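PDB 3M4U: tyrosine specific protein phosphatase, putative from Trypanosoma brucei, which acts as a life cycle switch and dephosphorylates the nucleolar protein NOPP44/46, as a protein tyrosine phosphatase. Local coordinates for residues Met120-Arg125 against Val129-Arg134; Tyr135-Glu140 against Arg175-His180. All coordinates share one frame; numbering follows the deposited sequence.

Contact 1. Residues Met120-Arg125 against Val129-Arg134; sequences MLTKLR and VLKAER
Leu124 meets Val129-Arg134 through its carbonyl oxygen and the two methyls of its side chain. Leu124 O takes two amide hydrogens from one face of the carbonyl plane: Lys131 N at 2.8 Å, and Ala132 N, tilted by 24° from that plane. Along the side chain, CB of Leu124 lies 4.1 Å from Ala132 O; CG lies beside the backbone N (chi1 -66°), which carries the fork towards Arg134. One branch, Leu124 CD1, meets Arg134 CB at 3.6 Å, while the other, Leu124 CD2, presses on Arg134 N at 3.3 Å and touches Ala132 CB more loosely. The turn between strands 125-126 and 129-130, with what follows it, is probably the counterpart of the E-loop of classical tyrosine phosphatases; Lys131 opens the family's KCxxYWP-like sequence. Lys131 NZ makes a salt bridge to Asp199 of the WPD loop, while Lys131 CB rests 3.4 Å from Lys123 O. Thr122 OG1 hydrogen-bonds that Lys123 O on a lone pair, in the carbonyl plane. Ala132 CB packs against Met120 CE, 3.7 Å away, and against the neighbouring Thr122 CG2. At the hairpin end the Arg125 guanidinium lies with one face over Leu130 CA, and its NH2 hydrogen-bonds Gly128 O.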
# COMPACT_ATOMS: atom_id res chain seq x y z
N MET A 120 0.66 2.82 6.09
CA MET A 120 -0.66 2.24 6.38
C MET A 120 -1.76 3.21 5.95
O MET A 120 -1.85 4.34 6.48
CB MET A 120 -0.79 1.94 7.87
CG MET A 120 -2.18 1.48 8.36
SD MET A 120 -2.12 0.96 10.09
CE MET A 120 -3.79 0.37 10.40
N LEU A 121 -2.60 2.78 5.01
CA LEU A 121 -3.57 3.68 4.37
C LEU A 121 -4.97 3.50 4.92
O LEU A 121 -5.97 3.92 4.31
CB LEU A 121 -3.57 3.48 2.85
CG LEU A 121 -2.16 3.65 2.28
CD1 LEU A 121 -2.09 3.23 0.82
CD2 LEU A 121 -1.70 5.10 2.46
N THR A 122 -5.04 2.89 6.10
CA THR A 122 -6.34 2.64 6.69
C THR A 122 -6.42 2.95 8.18
O THR A 122 -5.40 2.97 8.88
CB THR A 122 -6.76 1.16 6.50
OG1 THR A 122 -8.12 0.98 6.91
CG2 THR A 122 -5.83 0.22 7.30
N LYS A 123 -7.64 3.19 8.64
CA LYS A 123 -7.95 3.19 10.06
C LYS A 123 -8.14 1.76 10.55
O LYS A 123 -8.37 0.85 9.75
CB LYS A 123 -9.21 4.01 10.30
CG LYS A 123 -9.10 5.43 9.76
CD LYS A 123 -9.91 6.40 10.59
CE LYS A 123 -11.38 6.28 10.29
NZ LYS A 123 -12.13 7.44 10.86
N LEU A 124 -8.05 1.56 11.86
CA LEU A 124 -8.35 0.27 12.48
C LEU A 124 -9.79 -0.14 12.19
O LEU A 124 -10.04 -1.31 11.87
CB LEU A 124 -8.07 0.32 13.98
CG LEU A 124 -6.60 0.51 14.36
CD1 LEU A 124 -6.46 0.61 15.86
CD2 LEU A 124 -5.71 -0.64 13.81
N ARG A 125 -10.72 0.82 12.31
CA ARG A 125 -12.13 0.65 11.93
C ARG A 125 -12.71 1.94 11.34
O ARG A 125 -12.48 3.04 11.87
CB ARG A 125 -12.99 0.28 13.14
CG ARG A 125 -12.28 -0.40 14.28
CD ARG A 125 -13.25 -0.68 15.46
NE ARG A 125 -14.39 -1.52 15.07
CZ ARG A 125 -14.50 -2.82 15.33
NH1 ARG A 125 -13.56 -3.47 16.00
NH2 ARG A 125 -15.58 -3.48 14.92
N VAL A 129 -16.77 -0.80 11.35
CA VAL A 129 -16.32 -1.89 10.49
C VAL A 129 -14.85 -2.16 10.72
O VAL A 129 -14.01 -1.25 10.58
CB VAL A 129 -16.56 -1.55 9.01
CG1 VAL A 129 -16.35 -2.80 8.12
CG2 VAL A 129 -17.95 -0.99 8.83
N LEU A 130 -14.54 -3.39 11.10
CA LEU A 130 -13.16 -3.80 11.40
C LEU A 130 -12.34 -3.82 10.11
O LEU A 130 -12.75 -4.41 9.12
CB LEU A 130 -13.14 -5.19 12.04
CG LEU A 130 -11.75 -5.76 12.34
CD1 LEU A 130 -10.99 -4.80 13.28
CD2 LEU A 130 -11.80 -7.19 12.91
N LYS A 131 -11.19 -3.15 10.13
CA LYS A 131 -10.38 -3.01 8.93
C LYS A 131 -8.96 -3.50 9.18
O LYS A 131 -8.34 -4.10 8.29
CB LYS A 131 -10.37 -1.54 8.48
CG LYS A 131 -11.73 -1.00 8.07
CD LYS A 131 -12.15 -1.54 6.70
CE LYS A 131 -13.50 -1.03 6.28
NZ LYS A 131 -13.97 -1.58 4.95
N ALA A 132 -8.46 -3.26 10.39
CA ALA A 132 -7.06 -3.56 10.69
C ALA A 132 -6.85 -3.84 12.16
O ALA A 132 -7.72 -3.60 12.99
CB ALA A 132 -6.15 -2.42 10.23
N GLU A 133 -5.67 -4.36 12.47
CA GLU A 133 -5.34 -4.75 13.83
C GLU A 133 -4.16 -3.92 14.28
O GLU A 133 -3.12 -3.90 13.62
CB GLU A 133 -5.00 -6.25 13.88
CG GLU A 133 -4.69 -6.79 15.27
CD GLU A 133 -5.92 -6.88 16.19
OE1 GLU A 133 -7.07 -6.89 15.69
OE2 GLU A 133 -5.72 -6.94 17.43
N ARG A 134 -4.32 -3.23 15.40
CA ARG A 134 -3.26 -2.37 15.91
C ARG A 134 -2.02 -3.17 16.32
O ARG A 134 -2.12 -4.19 17.02
CB ARG A 134 -3.80 -1.55 17.07
CG ARG A 134 -2.86 -0.50 17.59
CD ARG A 134 -3.39 0.06 18.89
NE ARG A 134 -2.44 -0.31 19.93
CZ ARG A 134 -2.76 -0.70 21.15
NH1 ARG A 134 -4.03 -0.76 21.54
NH2 ARG A 134 -1.80 -1.03 21.99

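Contact 2. Residues Tyr135-Glu140 against Arg175-His180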
# COMPACT_ATOMS: atom_id res chain seq x y z
N TYR A 135 -0.86 -2.73 15.86
CA TYR A 135 0.40 -3.42 16.16
C TYR A 135 1.42 -2.44 16.69
O TYR A 135 2.61 -2.69 16.63
CB TYR A 135 0.97 -4.12 14.91
CG TYR A 135 1.05 -3.25 13.66
CD1 TYR A 135 2.19 -2.51 13.36
CD2 TYR A 135 -0.03 -3.18 12.77
CE1 TYR A 135 2.28 -1.74 12.22
CE2 TYR A 135 0.04 -2.39 11.61
CZ TYR A 135 1.19 -1.67 11.35
OH TYR A 135 1.26 -0.89 10.21
N TRP A 136 0.95 -1.31 17.19
CA TRP A 136 1.86 -0.35 17.80
C TRP A 136 1.36 -0.01 19.20
O TRP A 136 0.15 -0.00 19.47
CB TRP A 136 1.93 0.92 16.97
CG TRP A 136 0.59 1.54 16.78
CD1 TRP A 136 -0.01 2.43 17.60
CD2 TRP A 136 -0.32 1.31 15.70
NE1 TRP A 136 -1.24 2.78 17.11
CE2 TRP A 136 -1.46 2.10 15.94
CE3 TRP A 136 -0.28 0.50 14.56
CZ2 TRP A 136 -2.55 2.12 15.08
CZ3 TRP A 136 -1.38 0.51 13.70
CH2 TRP A 136 -2.50 1.32 13.96
N PRO A 137 2.30 0.30 20.11
CA PRO A 137 1.82 0.75 21.42
C PRO A 137 1.00 2.05 21.32
O PRO A 137 1.30 2.92 20.50
CB PRO A 137 3.12 0.99 22.21
CG PRO A 137 4.18 0.19 21.46
CD PRO A 137 3.77 0.22 20.02
N GLU A 138 -0.05 2.16 22.12
CA GLU A 138 -0.84 3.39 22.19
C GLU A 138 -0.60 4.08 23.52
O GLU A 138 0.20 3.61 24.33
CB GLU A 138 -2.33 3.09 22.00
N GLU A 139 -1.28 5.19 23.77
CA GLU A 139 -1.22 5.81 25.08
C GLU A 139 -2.00 4.92 26.02
O GLU A 139 -3.14 4.57 25.74
CB GLU A 139 -1.85 7.18 25.03
N GLU A 140 -1.39 4.53 27.14
CA GLU A 140 -0.04 4.92 27.48
C GLU A 140 0.79 3.66 27.71
O GLU A 140 1.23 3.37 28.82
CB GLU A 140 -0.03 5.81 28.72
N ARG A 175 4.90 6.92 13.55
CA ARG A 175 5.23 6.12 14.73
C ARG A 175 6.57 5.41 14.58
O ARG A 175 6.66 4.37 13.94
CB ARG A 175 4.12 5.11 15.03
CG ARG A 175 2.78 5.73 15.43
CD ARG A 175 1.74 4.66 15.77
NE ARG A 175 0.41 5.21 16.05
CZ ARG A 175 -0.59 5.27 15.17
NH1 ARG A 175 -1.77 5.78 15.53
NH2 ARG A 175 -0.43 4.82 13.94
N PRO A 176 7.63 6.00 15.16
CA PRO A 176 8.88 5.24 15.16
C PRO A 176 8.75 4.09 16.15
O PRO A 176 8.35 4.31 17.30
CB PRO A 176 9.92 6.27 15.62
CG PRO A 176 9.27 7.63 15.32
CD PRO A 176 7.81 7.40 15.57
N LEU A 177 9.08 2.88 15.70
CA LEU A 177 8.84 1.69 16.50
C LEU A 177 10.10 0.86 16.58
O LEU A 177 10.99 0.98 15.74
CB LEU A 177 7.74 0.84 15.88
CG LEU A 177 6.41 1.54 15.64
CD1 LEU A 177 5.47 0.66 14.84
CD2 LEU A 177 5.77 1.93 16.96
N VAL A 178 10.17 0.01 17.60
CA VAL A 178 11.22 -1.00 17.65
C VAL A 178 10.61 -2.39 17.77
O VAL A 178 9.75 -2.64 18.62
CB VAL A 178 12.24 -0.73 18.78
CG1 VAL A 178 13.52 -1.50 18.52
CG2 VAL A 178 12.54 0.76 18.90
N ILE A 179 11.05 -3.29 16.89
CA ILE A 179 10.60 -4.68 16.88
C ILE A 179 11.69 -5.56 17.46
O ILE A 179 12.83 -5.54 16.99
CB ILE A 179 10.33 -5.20 15.44
CG1 ILE A 179 9.31 -4.33 14.70
CG2 ILE A 179 9.84 -6.65 15.47
CD1 ILE A 179 9.21 -4.69 13.20
N HIS A 180 11.34 -6.36 18.47
CA HIS A 180 12.31 -7.25 19.10
C HIS A 180 11.96 -8.72 18.87
O HIS A 180 11.10 -9.28 19.55
CB HIS A 180 12.39 -6.99 20.60
CG HIS A 180 12.59 -5.55 20.96
ND1 HIS A 180 11.55 -4.64 20.99
CD2 HIS A 180 13.70 -4.87 21.33
CE1 HIS A 180 12.02 -3.46 21.36
NE2 HIS A 180 13.32 -3.57 21.58
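Trp136 and Pro137 belong to the Tyr-Trp-Pro end of the family's KCxxYWP-like motif, and here they pack on strand 172-180 through Arg175 and Leu177. The guanidinium of Arg175 lies flat over one face of the Trp136 indole, the planes 17° apart. CZ stands 3.5 Å from the centroid of the five-membered ring, 28° off its normal, a cation-pi contact. The extended arginine chain also brings CD over the same ring, adding a CH-pi contact, before Arg175 NE arrives 3.1 Å from Trp136 NE1; both nitrogens are donors, so this is stacking and not a hydrogen bond. Arg175 NH2 reaches farther over the benzene part, 3.5 Å from Trp136 CE2, and its hydrogen bond to Gln193 OE1 should help to fix the rotation of the guanidinium. In the phosphatase fold the strand carrying Arg175 runs antiparallel between strands 154-158 and 187-194 of the large mixed sheet, and Trp136 also touches Gln191 and Gln193 there. The indole CG sits between the backbone N and the carbonyl carbon (chi1 58°), which sets the CE3 side of the benzene ring against Tyr135: CE3 of Trp136 stands 3.9 Å above the plane of the Tyr135 ring, over its centre. Two residues along the strand from Arg175, Leu177 packs CD2 against Trp136 CB at 4.0 Å, and equally far from Pro137 CD.

Contacts 1 and 2 follow one another along the chain, their centres about 16 Å apart, and meet at the indole of Trp136. Its benzene part receives Met120 SD at 3.7 Å from CZ3 and Leu124 CD2 at 3.8 Å from CH2. A second bridge is Gln193, the partner of Arg175, which also gives its NE2 to Thr122 O of contact 1. Both contacts reach the HCX5R phosphate-binding loop, contact 1 through Lys131 O to Ser230 OG and segment 135-140 of contact 2 through Tyr135 OH to His228 NE2. A phosphate ion, probably from the crystallisation liquor, lies about 5 Å from the Thr122 side chain of contact 1, consistent with the nearby phosphate-binding loop.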